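Local atomic coordinates of putative lipoprotein (Bacteroides ovatus, PDB entry 3OQQ), a protein that is of unknown function but binds calcium ions and is probably exported to the cell envelope as a lipoprotein. Residues L178-R183 against L193-D198; G266-L271 against N334-V339; G39-L42 against S46-L49. All coordinates share one frame; numbering follows the deposited sequence.

Interaction 1: residues L178-R183 against L193-D198; sequences LTLDVR and LGVVLD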
loop_
_atom_site.group_PDB
_atom_site.type_symbol
_atom_site.label_atom_id
_atom_site.label_comp_id
_atom_site.label_asym_id
_atom_site.label_seq_id
_atom_site.Cartn_x
_atom_site.Cartn_y
_atom_site.Cartn_z
ATOM N N LEU A 178 -4.280 4.704 -6.508
ATOM C CA LEU A 178 -4.240 4.063 -5.202
ATOM C C LEU A 178 -5.568 3.423 -4.842
ATOM O O LEU A 178 -6.606 4.075 -4.912
ATOM C CB LEU A 178 -3.862 5.064 -4.091
ATOM C CG LEU A 178 -4.086 4.598 -2.624
ATOM C CD1 LEU A 178 -3.009 3.654 -2.159
ATOM C CD2 LEU A 178 -4.179 5.753 -1.682
ATOM N N THR A 179 -5.524 2.164 -4.375
ATOM C CA THR A 179 -6.697 1.538 -3.799
ATOM C C THR A 179 -6.350 1.215 -2.385
ATOM O O THR A 179 -5.194 0.902 -2.089
ATOM C CB THR A 179 -7.258 0.330 -4.567
ATOM O OG1 THR A 179 -6.295 -0.711 -4.682
ATOM C CG2 THR A 179 -7.866 0.707 -5.904
ATOM N N LEU A 180 -7.336 1.353 -1.501
ATOM C CA LEU A 180 -7.293 1.001 -0.081
ATOM C C LEU A 180 -8.513 0.149 0.177
ATOM O O LEU A 180 -9.651 0.627 -0.022
ATOM C CB LEU A 180 -7.290 2.253 0.823
ATOM C CG LEU A 180 -6.149 3.265 0.676
ATOM C CD1 LEU A 180 -6.454 4.517 1.456
ATOM C CD2 LEU A 180 -4.810 2.673 1.115
ATOM N N ASP A 181 -8.291 -1.136 0.506
ATOM C CA ASP A 181 -9.379 -2.104 0.704
ATOM C C ASP A 181 -9.428 -2.585 2.123
ATOM O O ASP A 181 -8.453 -3.179 2.575
ATOM C CB ASP A 181 -9.205 -3.317 -0.246
ATOM C CG ASP A 181 -9.203 -2.939 -1.707
ATOM O OD1 ASP A 181 -9.781 -1.863 -2.052
ATOM O OD2 ASP A 181 -8.594 -3.674 -2.503
ATOM N N VAL A 182 -10.568 -2.372 2.815
ATOM C CA VAL A 182 -10.747 -2.797 4.210
ATOM C C VAL A 182 -10.946 -4.309 4.277
ATOM O O VAL A 182 -11.980 -4.829 3.854
ATOM C CB VAL A 182 -11.901 -2.070 4.946
ATOM C CG1 VAL A 182 -11.909 -2.446 6.434
ATOM C CG2 VAL A 182 -11.806 -0.565 4.776
ATOM N N ARG A 183 -10.001 -4.999 4.897
ATOM C CA ARG A 183 -10.108 -6.431 5.045
ATOM C C ARG A 183 -10.747 -6.775 6.397
ATOM O O ARG A 183 -11.582 -7.665 6.455
ATOM C CB ARG A 183 -8.717 -7.068 4.824
ATOM C CG ARG A 183 -8.355 -8.192 5.727
ATOM C CD ARG A 183 -7.869 -9.407 4.995
ATOM N NE ARG A 183 -6.687 -9.263 4.133
ATOM C CZ ARG A 183 -5.451 -9.628 4.473
ATOM N NH1 ARG A 183 -5.193 -10.073 5.708
ATOM N NH2 ARG A 183 -4.464 -9.563 3.580
ATOM N N LEU A 193 -8.846 4.936 8.474
ATOM C CA LEU A 193 -7.586 4.462 7.916
ATOM C C LEU A 193 -7.173 5.506 6.887
ATOM O O LEU A 193 -8.021 6.226 6.360
ATOM C CB LEU A 193 -7.610 3.046 7.344
ATOM C CG LEU A 193 -8.433 2.728 6.098
ATOM C CD1 LEU A 193 -7.653 2.983 4.837
ATOM C CD2 LEU A 193 -8.814 1.277 6.102
ATOM N N GLY A 194 -5.893 5.623 6.631
ATOM C CA GLY A 194 -5.444 6.605 5.653
ATOM C C GLY A 194 -3.990 6.472 5.279
ATOM O O GLY A 194 -3.282 5.571 5.749
ATOM N N VAL A 195 -3.530 7.406 4.456
ATOM C CA VAL A 195 -2.146 7.414 4.012
ATOM C C VAL A 195 -1.769 8.840 3.684
ATOM O O VAL A 195 -2.588 9.621 3.226
ATOM C CB VAL A 195 -1.883 6.437 2.792
ATOM C CG1 VAL A 195 -2.655 6.846 1.532
ATOM C CG2 VAL A 195 -0.384 6.288 2.485
ATOM N N VAL A 196 -0.539 9.168 3.968
ATOM C CA VAL A 196 0.090 10.395 3.541
ATOM C C VAL A 196 0.995 9.977 2.389
ATOM O O VAL A 196 1.845 9.101 2.580
ATOM C CB VAL A 196 0.900 11.117 4.649
ATOM C CG1 VAL A 196 1.627 12.319 4.062
ATOM C CG2 VAL A 196 0.031 11.513 5.844
ATOM N N LEU A 197 0.808 10.573 1.206
ATOM C CA LEU A 197 1.688 10.351 0.065
ATOM C C LEU A 197 2.746 11.416 0.199
ATOM O O LEU A 197 2.610 12.532 -0.318
ATOM C CB LEU A 197 0.931 10.435 -1.265
ATOM C CG LEU A 197 -0.238 9.478 -1.445
ATOM C CD1 LEU A 197 -0.973 9.808 -2.690
ATOM C CD2 LEU A 197 0.207 8.012 -1.403
ATOM N N ASP A 198 3.749 11.098 1.023
ATOM C CA ASP A 198 4.824 11.982 1.433
ATOM C C ASP A 198 5.578 12.570 0.232
ATOM O O ASP A 198 6.025 11.831 -0.655
ATOM C CB ASP A 198 5.774 11.212 2.357
ATOM C CG ASP A 198 6.508 12.091 3.331
ATOM O OD1 ASP A 198 7.242 12.980 2.879
ATOM O OD2 ASP A 198 6.320 11.905 4.550
#

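Interaction 2: residues G266-L271 against N334-V339; sequences GTVITL and NFFIKV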
loop_
_atom_site.group_PDB
_atom_site.type_symbol
_atom_site.label_atom_id
_atom_site.label_comp_id
_atom_site.label_asym_id
_atom_site.label_seq_id
_atom_site.Cartn_x
_atom_site.Cartn_y
_atom_site.Cartn_z
ATOM N N GLY A 266 2.383 16.450 1.977
ATOM C CA GLY A 266 1.972 15.771 0.755
ATOM C C GLY A 266 0.475 15.572 0.745
ATOM O O GLY A 266 -0.227 16.254 1.498
ATOM N N THR A 267 -0.025 14.657 -0.117
ATOM C CA THR A 267 -1.475 14.361 -0.243
ATOM C C THR A 267 -1.941 13.505 0.945
ATOM O O THR A 267 -1.356 12.449 1.224
ATOM C CB THR A 267 -1.769 13.687 -1.602
ATOM O OG1 THR A 267 -1.231 14.515 -2.634
ATOM C CG2 THR A 267 -3.276 13.474 -1.848
ATOM N N VAL A 268 -2.982 13.954 1.654
ATOM C CA VAL A 268 -3.470 13.183 2.816
ATOM C C VAL A 268 -4.826 12.547 2.446
ATOM O O VAL A 268 -5.779 13.260 2.150
ATOM C CB VAL A 268 -3.537 14.029 4.115
ATOM C CG1 VAL A 268 -4.130 13.222 5.279
ATOM C CG2 VAL A 268 -2.156 14.593 4.472
ATOM N N ILE A 269 -4.878 11.202 2.450
ATOM C CA ILE A 269 -6.047 10.422 2.068
ATOM C C ILE A 269 -6.616 9.704 3.285
ATOM O O ILE A 269 -5.894 8.964 3.952
ATOM C CB ILE A 269 -5.660 9.410 0.927
ATOM C CG1 ILE A 269 -5.145 10.188 -0.313
ATOM C CG2 ILE A 269 -6.864 8.492 0.541
ATOM C CD1 ILE A 269 -4.535 9.372 -1.411
ATOM N N THR A 270 -7.921 9.897 3.560
ATOM C CA THR A 270 -8.551 9.187 4.682
ATOM C C THR A 270 -9.852 8.496 4.253
ATOM O O THR A 270 -10.645 9.063 3.502
ATOM C CB THR A 270 -8.824 10.100 5.874
ATOM O OG1 THR A 270 -9.659 11.162 5.448
ATOM C CG2 THR A 270 -7.547 10.644 6.524
ATOM N N LEU A 271 -10.056 7.280 4.769
ATOM C CA LEU A 271 -11.255 6.488 4.622
ATOM C C LEU A 271 -11.879 6.359 5.997
ATOM O O LEU A 271 -11.349 5.655 6.864
ATOM C CB LEU A 271 -10.951 5.113 4.010
ATOM C CG LEU A 271 -12.171 4.167 3.889
ATOM C CD1 LEU A 271 -13.291 4.784 2.999
ATOM C CD2 LEU A 271 -11.749 2.831 3.367
ATOM N N ASN A 334 3.216 6.788 4.048
ATOM C CA ASN A 334 2.987 6.962 5.466
ATOM C C ASN A 334 1.536 6.598 5.831
ATOM O O ASN A 334 0.681 7.465 5.981
ATOM C CB ASN A 334 3.369 8.392 5.913
ATOM C CG ASN A 334 3.249 8.591 7.402
ATOM O OD1 ASN A 334 2.956 7.663 8.142
ATOM N ND2 ASN A 334 3.463 9.788 7.877
ATOM N N PHE A 335 1.300 5.296 6.000
ATOM C CA PHE A 335 0.010 4.738 6.387
ATOM C C PHE A 335 -0.317 5.050 7.850
ATOM O O PHE A 335 0.581 5.170 8.684
ATOM C CB PHE A 335 0.004 3.209 6.169
ATOM C CG PHE A 335 0.082 2.849 4.711
ATOM C CD1 PHE A 335 -0.996 3.071 3.864
ATOM C CD2 PHE A 335 1.234 2.291 4.179
ATOM C CE1 PHE A 335 -0.912 2.760 2.503
ATOM C CE2 PHE A 335 1.295 1.932 2.824
ATOM C CZ PHE A 335 0.235 2.192 1.994
ATOM N N PHE A 336 -1.610 5.170 8.155
ATOM C CA PHE A 336 -2.054 5.474 9.518
ATOM C C PHE A 336 -3.498 5.079 9.714
ATOM O O PHE A 336 -4.231 4.854 8.744
ATOM C CB PHE A 336 -1.882 6.997 9.860
ATOM C CG PHE A 336 -2.705 7.995 9.062
ATOM C CD1 PHE A 336 -2.214 8.538 7.878
ATOM C CD2 PHE A 336 -3.950 8.419 9.516
ATOM C CE1 PHE A 336 -2.957 9.472 7.155
ATOM C CE2 PHE A 336 -4.693 9.359 8.796
ATOM C CZ PHE A 336 -4.202 9.865 7.608
ATOM N N ILE A 337 -3.907 5.055 10.989
ATOM C CA ILE A 337 -5.275 4.863 11.404
ATOM C C ILE A 337 -5.651 5.938 12.437
ATOM O O ILE A 337 -4.773 6.547 13.068
ATOM C CB ILE A 337 -5.596 3.444 11.929
ATOM C CG1 ILE A 337 -4.767 3.074 13.216
ATOM C CG2 ILE A 337 -5.474 2.413 10.788
ATOM C CD1 ILE A 337 -5.401 2.145 14.104
ATOM N N LYS A 338 -6.965 6.179 12.575
ATOM C CA LYS A 338 -7.514 7.008 13.637
ATOM C C LYS A 338 -8.502 6.188 14.439
ATOM O O LYS A 338 -9.159 5.278 13.916
ATOM C CB LYS A 338 -8.179 8.297 13.148
ATOM C CG LYS A 338 -7.247 9.311 12.544
ATOM C CD LYS A 338 -7.853 10.694 12.740
ATOM C CE LYS A 338 -7.974 11.435 11.459
ATOM N NZ LYS A 338 -8.475 12.817 11.696
ATOM N N VAL A 339 -8.551 6.478 15.731
ATOM C CA VAL A 339 -9.473 5.823 16.650
ATOM C C VAL A 339 -10.392 6.894 17.200
ATOM O O VAL A 339 -10.048 8.088 17.151
ATOM C CB VAL A 339 -8.743 5.014 17.758
ATOM C CG1 VAL A 339 -7.787 3.983 17.145
ATOM C CG2 VAL A 339 -8.012 5.929 18.729
#

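Interaction 3: residues G39-L42 against S46-L49; sequences GDVL and SRTL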
loop_
_atom_site.group_PDB
_atom_site.type_symbol
_atom_site.label_atom_id
_atom_site.label_comp_id
_atom_site.label_asym_id
_atom_site.label_seq_id
_atom_site.Cartn_x
_atom_site.Cartn_y
_atom_site.Cartn_z
ATOM N N GLY A 39 5.409 -2.659 -15.096
ATOM C CA GLY A 39 4.667 -3.088 -16.276
ATOM C C GLY A 39 4.911 -2.222 -17.489
ATOM O O GLY A 39 5.337 -1.067 -17.352
ATOM N N ASP A 40 4.639 -2.801 -18.693
ATOM C CA ASP A 40 4.739 -2.185 -20.026
ATOM C C ASP A 40 6.047 -1.376 -20.214
ATOM O O ASP A 40 6.021 -0.211 -20.612
ATOM C CB ASP A 40 3.479 -1.319 -20.307
ATOM C CG ASP A 40 2.220 -2.155 -20.504
ATOM O OD1 ASP A 40 2.309 -3.223 -21.154
ATOM O OD2 ASP A 40 1.145 -1.731 -20.034
ATOM N N VAL A 41 7.186 -2.042 -19.951
ATOM C CA VAL A 41 8.546 -1.499 -20.015
ATOM C C VAL A 41 9.147 -1.693 -21.387
ATOM O O VAL A 41 9.202 -2.817 -21.875
ATOM C CB VAL A 41 9.431 -2.205 -18.949
ATOM C CG1 VAL A 41 10.839 -1.625 -18.900
ATOM C CG2 VAL A 41 8.772 -2.155 -17.581
ATOM N N LEU A 42 9.652 -0.612 -21.984
ATOM C CA LEU A 42 10.342 -0.695 -23.266
ATOM C C LEU A 42 11.812 -1.029 -22.994
ATOM O O LEU A 42 12.462 -0.342 -22.198
ATOM C CB LEU A 42 10.188 0.629 -24.046
ATOM C CG LEU A 42 11.090 0.861 -25.257
ATOM C CD1 LEU A 42 10.791 -0.123 -26.381
ATOM C CD2 LEU A 42 10.952 2.271 -25.749
ATOM N N SER A 46 19.449 -2.526 -23.766
ATOM C CA SER A 46 19.434 -2.881 -22.347
ATOM C C SER A 46 18.827 -1.732 -21.524
ATOM O O SER A 46 18.790 -0.594 -21.990
ATOM C CB SER A 46 20.827 -3.266 -21.852
ATOM O OG SER A 46 21.623 -2.133 -21.562
ATOM N N ARG A 47 18.279 -2.047 -20.340
ATOM C CA ARG A 47 17.659 -1.030 -19.493
ATOM C C ARG A 47 17.804 -1.396 -18.020
ATOM O O ARG A 47 17.366 -2.465 -17.606
ATOM C CB ARG A 47 16.185 -0.832 -19.861
ATOM C CG ARG A 47 15.539 0.301 -19.085
ATOM C CD ARG A 47 14.181 0.626 -19.630
ATOM N NE ARG A 47 13.675 1.866 -19.050
ATOM C CZ ARG A 47 12.503 2.409 -19.340
ATOM N NH1 ARG A 47 11.707 1.846 -20.239
ATOM N NH2 ARG A 47 12.121 3.523 -18.742
ATOM N N THR A 48 18.403 -0.478 -17.233
ATOM C CA THR A 48 18.617 -0.635 -15.799
ATOM C C THR A 48 17.505 0.119 -15.064
ATOM O O THR A 48 17.247 1.291 -15.344
ATOM C CB THR A 48 20.046 -0.202 -15.399
ATOM O OG1 THR A 48 20.970 -1.069 -16.060
ATOM C CG2 THR A 48 20.298 -0.295 -13.894
ATOM N N LEU A 49 16.837 -0.586 -14.141
ATOM C CA LEU A 49 15.734 -0.054 -13.338
ATOM C C LEU A 49 15.909 -0.327 -11.879
ATOM O O LEU A 49 16.336 -1.416 -11.491
ATOM C CB LEU A 49 14.391 -0.675 -13.759
ATOM C CG LEU A 49 13.822 -0.364 -15.139
ATOM C CD1 LEU A 49 12.620 -1.235 -15.401
ATOM C CD2 LEU A 49 13.405 1.085 -15.247
#

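Interaction 1: residues L178-R183 against L193-D198
No flat group lies between Leu178, Leu180 and Val182 on one side and Leu193 and Val195 on the other; the ring of Phe335 borders the contact, touching Leu180 and Val195, and the carboxylate of Asp181 lies on the far side of its strand, salt-bridged to Arg300. This is face-to-face packing of two beta sheets, as in a beta sandwich. Strand 173-184 hydrogen-bonds to strands 150-161 and 298-307, strand 190-198 belongs to the six-stranded sheet, and the loop joining them carries Gly186, a calcium ligand. The short segments lie 9.1 Å apart at their axes and run roughly antiparallel, at 153°. No hydrogen bond crosses between them; branched aliphatic ends fill the interval. Leu193 is the hub. Its CG sits between the backbone N and the carbonyl carbon (chi1 67°), and its two methyls go to different residues. CD1 lies 3.9 Å from Leu180 CD1 as the two leucines pass alongside each other in opposite directions, and it also comes within 4.1 Å of Leu180 CB. CD2 reaches Val182 CG2 at 3.8 Å, the valine and leucine meeting at a slant. Leu180 CD1 approaches Val195 CG1 more loosely, at 4.5 Å. All five residues are buried, and the layer continues past them: Leu271 of strand 266-272 touches Val182 and Leu193. At the other end of the contact Leu178 and Val195 point at each other tip to tip, with Leu178 CD2 resting 3.7 Å from Val195 CG1.

Interaction 2: residues G266-L271 against N334-V339
Phe336 brings the far end of its ring to Thr270 and Val268 across the intervening strand 190-198. The tight part is at Thr270, whose methyl CG2 comes in obliquely, 3.6 Å from Phe336 CZ and 3.9 Å from Phe336 CE2. Val268 comes in differently: its CG1 sits at the ring edge, near the ring plane, 4.1 Å from Phe336 CZ, and the two side chains cross at about a right angle. The carbonyl of Ile269 passes at a similar range, with Ile269 O 4.1 Å from Phe336 CZ, and no hydrogen bond joins the segments. The first torsion of Phe336 (chi1 64°) sets CG between the backbone N and the carbonyl carbon, which lays the ring over the neighbouring strand. There Gly194 CA lies under the face of the ring, 4.0 Å from Phe336 CZ; no side chain of that residue stands in the way. His346 stacks with the same ring. Phe336 is thus buried against the sheet, while the outer side of the contact is looser: Val268 and Thr270 are only partly buried, and Lys338 CE stays 5.0 Å from Thr270 CG2. Lys338 NZ instead bonds a triethylene glycol molecule, probably from the crystallisation liquor, which also lies near Thr270. The two segments, 46° apart in direction, are next-nearest neighbours in one antiparallel sheet, and an aromatic ring folded over a glycine of the adjacent strand is the arrangement known as aromatic rescue of glycine in beta sheets.

Interaction 3: residues G39-L42 against S46-L49
Arg47 stretches straight across to the backbone of Leu42, while Leu49, two residues further along the same strand, meets Val41. With CG trans to the backbone N (chi1 -175°) and the chain extended from CG to NE, the guanidinium arrives with its edge toward Leu42. Arg47 NH1 donates to Leu42 O at 3.0 Å with an N-H...O angle of 161°, lying in the carbonyl plane on a lone pair of the oxygen, which in turn lies near the guanidinium plane. Arg47 CD also passes 3.2 Å from Leu42 O. NH1 has a second acceptor in Gln165 OE1, which Leu42 N shares, so one amide oxygen ties the arginine and the leucine backbone together. Val41 slants across the arginine, its CG1 3.8 Å from Arg47 NH1. The same methyl faces Leu49 CD1 at 3.9 Å, tip to tip, and Leu103 touches both of these apolar residues. Replacing Arg47 by a leucine would probably leave Leu42 O without this donor and Gln165 OE1 with one partner fewer, and so free the Leu42 backbone to shift. Leu42 itself packs on Pro112 and on Gln164, a ligand of the calcium ion about 6 Å from its side chain. Just before it the chain turns a corner at Asp40, leaving the strand that pairs with 122-131, and 46-49 then runs beside strand 96-104. Across from the single residue Val23 this corner sets two, Asp40 and Val41, which makes it a G1 beta bulge.

In the fold
Interaction 3 comes first along the chain, then interaction 1, then interaction 2. The last two are close neighbours, with centres 7 Å apart, and they share the six-stranded antiparallel sheet. In it strand 190-198 lies between 266-272 and 333-339, so interaction 1 uses its inner face against strand 173-184 and interaction 2 bridges its two neighbours. Probable backbone hydrogen bonds join them, Leu193 O lying 2.8 Å from Leu271 N and Gly194 N 2.8 Å from Phe336 O. Interaction 3 lies in the N-terminal DUF4841 region, its centre about 28 Å from that of interaction 1. Its strands are nevertheless joined to the packed layers by pairing, 36-41 to 122-131 to 150-161 to 173-184.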